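Local coordinates for protein glutathione synthetase-like effector 30 (Gpa-GSS30-apo) (Globodera pallida, PDB 5OET) that acts as an effector of a plant-parasitic nematode, having probably taken on a new role from a housekeeping ligase that adds glycine to gamma-glutamylcysteine using ATP, at residues 227-232 against 492-496. Sequence-based numbering, arbitrary orientation.
Sequences TMAAET and YFSRT
Two donors of Thr232, its OG1 and its backbone N, grip the carbonyl oxygen of Met228 from opposite faces of the carbonyl plane, with Thr232 OG1 2.9 Å from Met228 O. Placed beside its own backbone N, the hydroxyl reaches the carbonyl one turn back, a common way for a buried threonine in a helix to satisfy OG1. The same OG1 faces segment 492-496, packing on Ser494 CB and meeting the edge of the Tyr492 ring, in plane, near CE2. Tyr492 brings its OH to Glu231 CB. In what is by family an ATP-grasp fold, helix 225-240 thus packs on strand 490-504 near Ser494; the neighbouring strand 469-484 adds Cys480, disulfide-bonded to Cys164 and touched by Met228 and Thr232. Ser494 OG bonds to the carbonyl oxygen of Arg495 and to the backbone N of Cys480. Buried Met228 lays CB and CG against Ser494 and the aliphatic part of Arg495 (Arg495 CG to Met228 CB 3.7 Å), its end leading away; a long apolar chain suits this place between helix and sheet. Arg495 then bends at chi3 to reach Glu231 in a salt bridge. Arg495 NH2 donates to Glu231 OE1 at 2.9 Å, on the syn side but 24° out of the carboxylate plane, and bent (141° at the hydrogen), while Arg495 NE makes a weak bond to Glu231 OE2; carboxylate and guanidinium planes lie 18° apart.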
loop_
_atom_site.group_PDB
_atom_site.type_symbol
_atom_site.label_atom_id
_atom_site.label_comp_id
_atom_site.label_asym_id
_atom_site.label_seq_id
_atom_site.Cartn_x
_atom_site.Cartn_y
_atom_site.Cartn_z
ATOM N N THR A 227 -2.499 13.465 6.330
ATOM C CA THR A 227 -2.549 14.019 7.675
ATOM C C THR A 227 -3.288 15.356 7.731
ATOM O O THR A 227 -4.088 15.575 8.628
ATOM C CB THR A 227 -1.118 14.192 8.222
ATOM O OG1 THR A 227 -0.527 12.899 8.337
ATOM C CG2 THR A 227 -1.078 14.897 9.584
ATOM N N MET A 228 -2.996 16.244 6.778
ATOM C CA MET A 228 -3.618 17.561 6.713
ATOM C C MET A 228 -5.135 17.462 6.743
ATOM O O MET A 228 -5.804 18.184 7.504
ATOM C CB MET A 228 -3.216 18.256 5.410
ATOM C CG MET A 228 -3.944 19.564 5.130
ATOM S SD MET A 228 -4.098 19.973 3.389
ATOM C CE MET A 228 -5.273 18.769 2.794
ATOM N N ALA A 229 -5.662 16.604 5.861
ATOM C CA ALA A 229 -7.096 16.359 5.756
ATOM C C ALA A 229 -7.646 15.794 7.078
ATOM O O ALA A 229 -8.638 16.283 7.593
ATOM C CB ALA A 229 -7.391 15.416 4.593
ATOM N N ALA A 230 -6.960 14.794 7.624
ATOM C CA ALA A 230 -7.302 14.219 8.915
ATOM C C ALA A 230 -7.360 15.267 10.021
ATOM O O ALA A 230 -8.350 15.334 10.744
ATOM C CB ALA A 230 -6.319 13.117 9.281
ATOM N N GLU A 231 -6.320 16.092 10.131
ATOM C CA GLU A 231 -6.251 17.123 11.180
ATOM C C GLU A 231 -7.391 18.129 11.087
ATOM O O GLU A 231 -7.813 18.659 12.108
ATOM C CB GLU A 231 -4.930 17.889 11.151
ATOM C CG GLU A 231 -3.699 17.098 11.607
ATOM C CD GLU A 231 -2.356 17.796 11.264
ATOM O OE1 GLU A 231 -1.356 17.530 11.979
ATOM O OE2 GLU A 231 -2.286 18.602 10.282
ATOM N N THR A 232 -7.876 18.387 9.877
ATOM C CA THR A 232 -8.959 19.342 9.649
ATOM C C THR A 232 -10.340 18.729 9.947
ATOM O O THR A 232 -11.224 19.408 10.481
ATOM C CB THR A 232 -8.907 19.877 8.197
ATOM O OG1 THR A 232 -7.613 20.433 7.945
ATOM C CG2 THR A 232 -9.948 20.953 7.969
ATOM N N TYR A 492 -9.330 27.894 12.237
ATOM C CA TYR A 492 -8.302 26.917 11.996
ATOM C C TYR A 492 -7.778 27.016 10.563
ATOM O O TYR A 492 -8.577 27.023 9.614
ATOM C CB TYR A 492 -8.867 25.532 12.271
ATOM C CG TYR A 492 -7.863 24.446 12.077
ATOM C CD1 TYR A 492 -6.881 24.229 13.022
ATOM C CD2 TYR A 492 -7.878 23.647 10.926
ATOM C CE1 TYR A 492 -5.942 23.235 12.862
ATOM C CE2 TYR A 492 -6.934 22.645 10.744
ATOM C CZ TYR A 492 -5.965 22.443 11.722
ATOM O OH TYR A 492 -5.012 21.453 11.575
ATOM N N PHE A 493 -6.448 27.127 10.426
ATOM C CA PHE A 493 -5.743 26.930 9.149
ATOM C C PHE A 493 -4.905 25.650 9.214
ATOM O O PHE A 493 -4.046 25.523 10.090
ATOM C CB PHE A 493 -4.796 28.091 8.849
ATOM C CG PHE A 493 -5.483 29.409 8.576
ATOM C CD1 PHE A 493 -5.931 29.725 7.297
ATOM C CD2 PHE A 493 -5.619 30.364 9.584
ATOM C CE1 PHE A 493 -6.539 30.933 7.037
ATOM C CE2 PHE A 493 -6.222 31.585 9.328
ATOM C CZ PHE A 493 -6.684 31.864 8.049
ATOM N N SER A 494 -5.135 24.724 8.284
ATOM C CA SER A 494 -4.364 23.482 8.207
ATOM C C SER A 494 -2.974 23.749 7.675
ATOM O O SER A 494 -2.715 24.828 7.157
ATOM C CB SER A 494 -5.051 22.474 7.281
ATOM O OG SER A 494 -4.910 22.835 5.917
ATOM N N ARG A 495 -2.093 22.760 7.791
ATOM C CA ARG A 495 -0.800 22.786 7.095
ATOM C C ARG A 495 -1.074 22.831 5.588
ATOM O O ARG A 495 -2.168 22.465 5.141
ATOM C CB ARG A 495 0.047 21.556 7.439
ATOM C CG ARG A 495 -0.538 20.236 6.935
ATOM C CD ARG A 495 0.396 19.039 7.097
ATOM N NE ARG A 495 0.358 18.441 8.445
ATOM C CZ ARG A 495 1.333 18.504 9.360
ATOM N NH1 ARG A 495 2.488 19.135 9.118
ATOM N NH2 ARG A 495 1.150 17.914 10.541
ATOM N N THR A 496 -0.104 23.302 4.818
ATOM C CA THR A 496 -0.180 23.238 3.367
ATOM C C THR A 496 0.343 21.908 2.880
ATOM O O THR A 496 1.106 21.231 3.576
ATOM C CB THR A 496 0.637 24.330 2.689
ATOM O OG1 THR A 496 1.868 24.478 3.402
ATOM C CG2 THR A 496 -0.150 25.628 2.677
#